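Local atomic coordinates of putative NAD(P)H:FMN oxidoreductase (PDB entry 3GE5), a protein that binds flavin mononucleotide and, as a member of the nitroreductase family, probably acts as a flavin-dependent oxidoreductase that takes its electrons from NAD(P)H. Residues Gly139-Cys153 / Met163-Asp175. Residues are numbered along the deposited sequence; the frame is centred on the assembly and turned at random.
Sequences GLGCTWVCAFDQALC and MTPVSILALGYGD. With FMN (flavin mononucleotide), chain C.
G141 to V145 pair with I168 to G172 as antiparallel neighbours in the central sheet of this nitroreductase-family subunit, where 141-145 is the outermost strand within the chain and carries the flavin on its far side. Three hydrogen-bonded pairs, G141 with G172, T143 with A170 and V145 with I168, supply two backbone bonds each; V145 N reaches I168 O at 2.8 Å. On one face C142 and W144 sit beside L171 and L169, next to helix 120-137 and helix 50-62; on the other lie T143, V145, I168 and A170.

Each end of the pairing is closed by a methyl over an aromatic ring. CD2 of L140 stands 3.5 Å from the Y173 ring centroid, almost on its normal, while the phenol OH bonds to E49 and K52. At the other end CD1 of I168 sits 3.7 Å from the F148 centroid, again over the centre, and P165 CB meets the edge of that ring in plane. Beyond it Q150, an extended chain from the first turn of helix 150-156, sends NE2 to P165 O at 2.9 Å along a nearly straight bond (170° at the hydrogen), with the oxygen in the plane of its amide.

W144 links sheet to cofactor. With CG anti to the backbone N (chi1 -171°), its indole carries NE1 to within 3.0 Å of S167 OG, a weak bond at the ring edge, while one face receives the flavin methyl C7M near the rim. Just past the strand, A147 N donates to FMN O4 at 3.0 Å and C146 N to the same oxygen at 3.3 Å. Two N-H groups on one carbonyl, with a weak further bond from C146 N to N5, would be expected to polarise the flavin toward accepting electrons.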
# COMPACT_ATOMS: atom_id res chain seq x y z
N GLY A 139 14.62 -5.38 10.51
CA GLY A 139 14.95 -6.80 10.73
C GLY A 139 13.90 -7.68 11.41
O GLY A 139 14.24 -8.74 12.00
N LEU A 140 12.65 -7.23 11.39
CA LEU A 140 11.54 -8.01 11.89
C LEU A 140 10.86 -8.76 10.76
O LEU A 140 10.93 -8.36 9.62
CB LEU A 140 10.53 -7.10 12.60
CG LEU A 140 11.10 -6.39 13.85
CD1 LEU A 140 10.25 -5.16 14.29
CD2 LEU A 140 11.27 -7.40 14.98
N GLY A 141 10.14 -9.81 11.12
CA GLY A 141 9.30 -10.55 10.18
C GLY A 141 7.84 -10.19 10.43
O GLY A 141 7.45 -9.87 11.56
N CYS A 142 7.04 -10.26 9.39
CA CYS A 142 5.64 -10.03 9.57
C CYS A 142 4.82 -10.71 8.49
O CYS A 142 5.35 -11.14 7.46
CB CYS A 142 5.38 -8.52 9.66
SG CYS A 142 5.79 -7.58 8.23
N THR A 143 3.53 -10.82 8.76
CA THR A 143 2.52 -11.19 7.76
C THR A 143 1.33 -10.27 7.87
O THR A 143 0.86 -9.96 8.96
CB THR A 143 2.09 -12.70 7.90
OG1 THR A 143 3.22 -13.53 7.69
CG2 THR A 143 0.98 -13.08 6.92
N TRP A 144 0.89 -9.79 6.72
CA TRP A 144 -0.36 -9.04 6.58
C TRP A 144 -1.51 -10.01 6.67
O TRP A 144 -1.50 -11.02 5.95
CB TRP A 144 -0.36 -8.39 5.22
CG TRP A 144 -1.44 -7.39 4.91
CD1 TRP A 144 -2.80 -7.49 5.15
CD2 TRP A 144 -1.24 -6.17 4.21
NE1 TRP A 144 -3.44 -6.36 4.66
CE2 TRP A 144 -2.51 -5.55 4.07
CE3 TRP A 144 -0.11 -5.53 3.69
CZ2 TRP A 144 -2.67 -4.30 3.46
CZ3 TRP A 144 -0.29 -4.27 3.05
CH2 TRP A 144 -1.56 -3.69 2.96
N VAL A 145 -2.47 -9.74 7.53
CA VAL A 145 -3.63 -10.65 7.80
C VAL A 145 -4.98 -9.96 7.51
O VAL A 145 -5.30 -8.91 8.07
CB VAL A 145 -3.64 -11.18 9.26
CG1 VAL A 145 -4.82 -12.10 9.47
CG2 VAL A 145 -2.28 -11.88 9.58
N CYS A 146 -5.75 -10.56 6.61
CA CYS A 146 -7.16 -10.17 6.35
C CYS A 146 -8.13 -11.30 6.62
O CYS A 146 -9.35 -11.05 6.71
CB CYS A 146 -7.30 -9.69 4.93
SG CYS A 146 -6.53 -8.07 4.65
N ALA A 147 -7.64 -12.54 6.81
CA ALA A 147 -8.53 -13.67 7.11
C ALA A 147 -8.81 -13.72 8.62
O ALA A 147 -8.19 -14.48 9.34
CB ALA A 147 -7.95 -15.01 6.60
N PHE A 148 -9.78 -12.91 9.06
CA PHE A 148 -10.21 -12.87 10.45
C PHE A 148 -11.64 -12.40 10.53
O PHE A 148 -12.15 -11.81 9.60
CB PHE A 148 -9.30 -12.02 11.34
CG PHE A 148 -9.29 -10.54 11.04
CD1 PHE A 148 -8.44 -10.01 10.09
CD2 PHE A 148 -10.10 -9.66 11.79
CE1 PHE A 148 -8.46 -8.66 9.77
CE2 PHE A 148 -10.08 -8.32 11.52
CZ PHE A 148 -9.26 -7.81 10.50
N ASP A 149 -12.29 -12.71 11.65
CA ASP A 149 -13.70 -12.41 11.88
C ASP A 149 -13.77 -10.93 12.31
O ASP A 149 -13.50 -10.57 13.45
CB ASP A 149 -14.27 -13.35 12.94
CG ASP A 149 -15.75 -13.13 13.20
OD1 ASP A 149 -16.25 -12.02 12.89
OD2 ASP A 149 -16.39 -14.09 13.74
N GLN A 150 -14.06 -10.06 11.36
CA GLN A 150 -14.01 -8.60 11.63
C GLN A 150 -15.05 -8.16 12.66
O GLN A 150 -14.77 -7.34 13.55
CB GLN A 150 -14.22 -7.85 10.32
CG GLN A 150 -13.09 -7.98 9.32
CD GLN A 150 -13.51 -7.45 7.98
OE1 GLN A 150 -14.30 -8.10 7.28
NE2 GLN A 150 -13.02 -6.24 7.62
N ALA A 151 -16.27 -8.69 12.52
CA ALA A 151 -17.33 -8.33 13.46
C ALA A 151 -17.00 -8.77 14.88
O ALA A 151 -17.30 -8.07 15.83
CB ALA A 151 -18.71 -8.84 12.97
N LEU A 152 -16.36 -9.93 15.03
CA LEU A 152 -15.92 -10.40 16.32
C LEU A 152 -14.82 -9.49 16.90
O LEU A 152 -14.88 -9.07 18.05
CB LEU A 152 -15.42 -11.86 16.26
CG LEU A 152 -14.94 -12.42 17.59
CD1 LEU A 152 -15.99 -12.26 18.69
CD2 LEU A 152 -14.55 -13.91 17.40
N CYS A 153 -13.84 -9.15 16.08
CA CYS A 153 -12.81 -8.17 16.44
C CYS A 153 -13.43 -6.86 16.96
O CYS A 153 -13.08 -6.38 18.04
CB CYS A 153 -11.92 -7.91 15.24
SG CYS A 153 -10.54 -6.82 15.64
N MSE A 163 -16.20 2.46 12.24
CA MSE A 163 -14.84 2.04 11.99
C MSE A 163 -14.81 0.51 11.74
O MSE A 163 -15.56 -0.23 12.34
CB MSE A 163 -13.96 2.45 13.16
CG MSE A 163 -13.84 3.96 13.34
SE MSE A 163 -13.16 4.42 15.10
CE MSE A 163 -11.40 3.84 14.88
N THR A 164 -13.96 0.08 10.82
CA THR A 164 -13.85 -1.32 10.47
C THR A 164 -12.41 -1.77 10.65
O THR A 164 -11.50 -1.11 10.18
CB THR A 164 -14.25 -1.56 8.99
OG1 THR A 164 -15.62 -1.14 8.77
CG2 THR A 164 -14.10 -3.08 8.63
N PRO A 165 -12.19 -2.90 11.36
CA PRO A 165 -10.82 -3.47 11.34
C PRO A 165 -10.57 -4.09 9.96
O PRO A 165 -11.22 -5.08 9.61
CB PRO A 165 -10.87 -4.52 12.44
CG PRO A 165 -12.32 -4.93 12.53
CD PRO A 165 -13.13 -3.73 12.16
N VAL A 166 -9.71 -3.49 9.14
CA VAL A 166 -9.54 -3.91 7.73
C VAL A 166 -8.47 -5.01 7.58
O VAL A 166 -8.65 -6.01 6.89
CB VAL A 166 -9.18 -2.70 6.83
CG1 VAL A 166 -9.02 -3.12 5.37
CG2 VAL A 166 -10.25 -1.56 6.98
N SER A 167 -7.35 -4.79 8.26
CA SER A 167 -6.14 -5.61 8.15
C SER A 167 -5.43 -5.63 9.50
O SER A 167 -5.56 -4.67 10.28
CB SER A 167 -5.20 -5.02 7.12
OG SER A 167 -5.78 -4.98 5.83
N ILE A 168 -4.67 -6.70 9.74
CA ILE A 168 -3.82 -6.81 10.93
C ILE A 168 -2.39 -7.13 10.52
O ILE A 168 -2.17 -8.05 9.72
CB ILE A 168 -4.31 -7.93 11.86
CG1 ILE A 168 -5.77 -7.70 12.31
CG2 ILE A 168 -3.36 -8.11 13.07
CD1 ILE A 168 -6.41 -8.86 13.07
N LEU A 169 -1.42 -6.38 11.03
CA LEU A 169 -0.02 -6.71 10.77
C LEU A 169 0.44 -7.53 11.94
O LEU A 169 0.47 -7.05 13.05
CB LEU A 169 0.85 -5.45 10.62
CG LEU A 169 2.29 -5.71 10.12
CD1 LEU A 169 2.24 -6.32 8.70
CD2 LEU A 169 3.17 -4.42 10.15
N ALA A 170 0.74 -8.81 11.68
CA ALA A 170 1.27 -9.73 12.70
C ALA A 170 2.80 -9.73 12.57
O ALA A 170 3.32 -9.97 11.48
CB ALA A 170 0.73 -11.13 12.52
N LEU A 171 3.50 -9.41 13.65
CA LEU A 171 4.95 -9.15 13.57
C LEU A 171 5.74 -9.60 14.80
O LEU A 171 5.19 -9.75 15.88
CB LEU A 171 5.23 -7.65 13.29
CG LEU A 171 4.89 -6.68 14.41
CD1 LEU A 171 6.14 -6.26 15.16
CD2 LEU A 171 4.16 -5.46 13.80
N GLY A 172 7.03 -9.78 14.59
CA GLY A 172 7.96 -10.18 15.62
C GLY A 172 9.29 -10.53 15.00
O GLY A 172 9.52 -10.31 13.79
N TYR A 173 10.20 -11.07 15.80
CA TYR A 173 11.42 -11.63 15.25
C TYR A 173 11.13 -13.00 14.67
O TYR A 173 10.62 -13.88 15.37
CB TYR A 173 12.56 -11.69 16.29
CG TYR A 173 13.19 -10.36 16.54
CD1 TYR A 173 14.10 -9.82 15.62
CD2 TYR A 173 12.88 -9.62 17.67
CE1 TYR A 173 14.67 -8.59 15.83
CE2 TYR A 173 13.44 -8.37 17.89
CZ TYR A 173 14.35 -7.86 16.97
OH TYR A 173 14.93 -6.63 17.16
N GLY A 174 11.43 -13.18 13.40
CA GLY A 174 11.19 -14.46 12.75
C GLY A 174 12.07 -15.59 13.26
O GLY A 174 13.19 -15.37 13.71
N ASP A 175 11.56 -16.81 13.17
CA ASP A 175 12.36 -17.98 13.46
C ASP A 175 13.27 -18.28 12.28
O ASP A 175 12.79 -18.67 11.20
CB ASP A 175 11.44 -19.16 13.75
CG ASP A 175 12.19 -20.40 14.19
OD1 ASP A 175 13.42 -20.50 13.97
OD2 ASP A 175 11.51 -21.25 14.79
N1 FMN C . -1.24 -14.75 4.88
C2 FMN C . -1.87 -15.49 5.84
O2 FMN C . -1.33 -16.50 6.30
N3 FMN C . -3.12 -15.13 6.33
C4 FMN C . -3.80 -14.01 5.85
O4 FMN C . -4.95 -13.71 6.28
C4A FMN C . -3.16 -13.26 4.87
N5 FMN C . -3.83 -12.17 4.35
C5A FMN C . -3.18 -11.34 3.48
C6 FMN C . -3.84 -10.18 3.07
C7 FMN C . -3.18 -9.30 2.22
C7M FMN C . -3.85 -8.06 1.72
C8 FMN C . -1.87 -9.57 1.81
C8M FMN C . -1.14 -8.62 0.91
C9 FMN C . -1.24 -10.73 2.19
C9A FMN C . -1.86 -11.63 3.05
N10 FMN C . -1.23 -12.82 3.47
C10 FMN C . -1.88 -13.61 4.39
C1' FMN C . 0.21 -13.09 3.14
C2' FMN C . 0.27 -13.60 1.70
O2' FMN C . -0.02 -15.00 1.70
C3' FMN C . 1.62 -13.32 1.04
O3' FMN C . 1.89 -11.92 1.10
C4' FMN C . 1.71 -13.85 -0.40
O4' FMN C . 1.60 -15.27 -0.48
C5' FMN C . 3.03 -13.45 -1.09
O5' FMN C . 4.10 -14.00 -0.37
P FMN C . 5.28 -13.09 0.13
O1P FMN C . 4.64 -12.10 1.08
O2P FMN C . 5.93 -12.39 -1.06
O3P FMN C . 6.19 -14.01 0.93
O HOH W 1 13.27 -11.38 12.03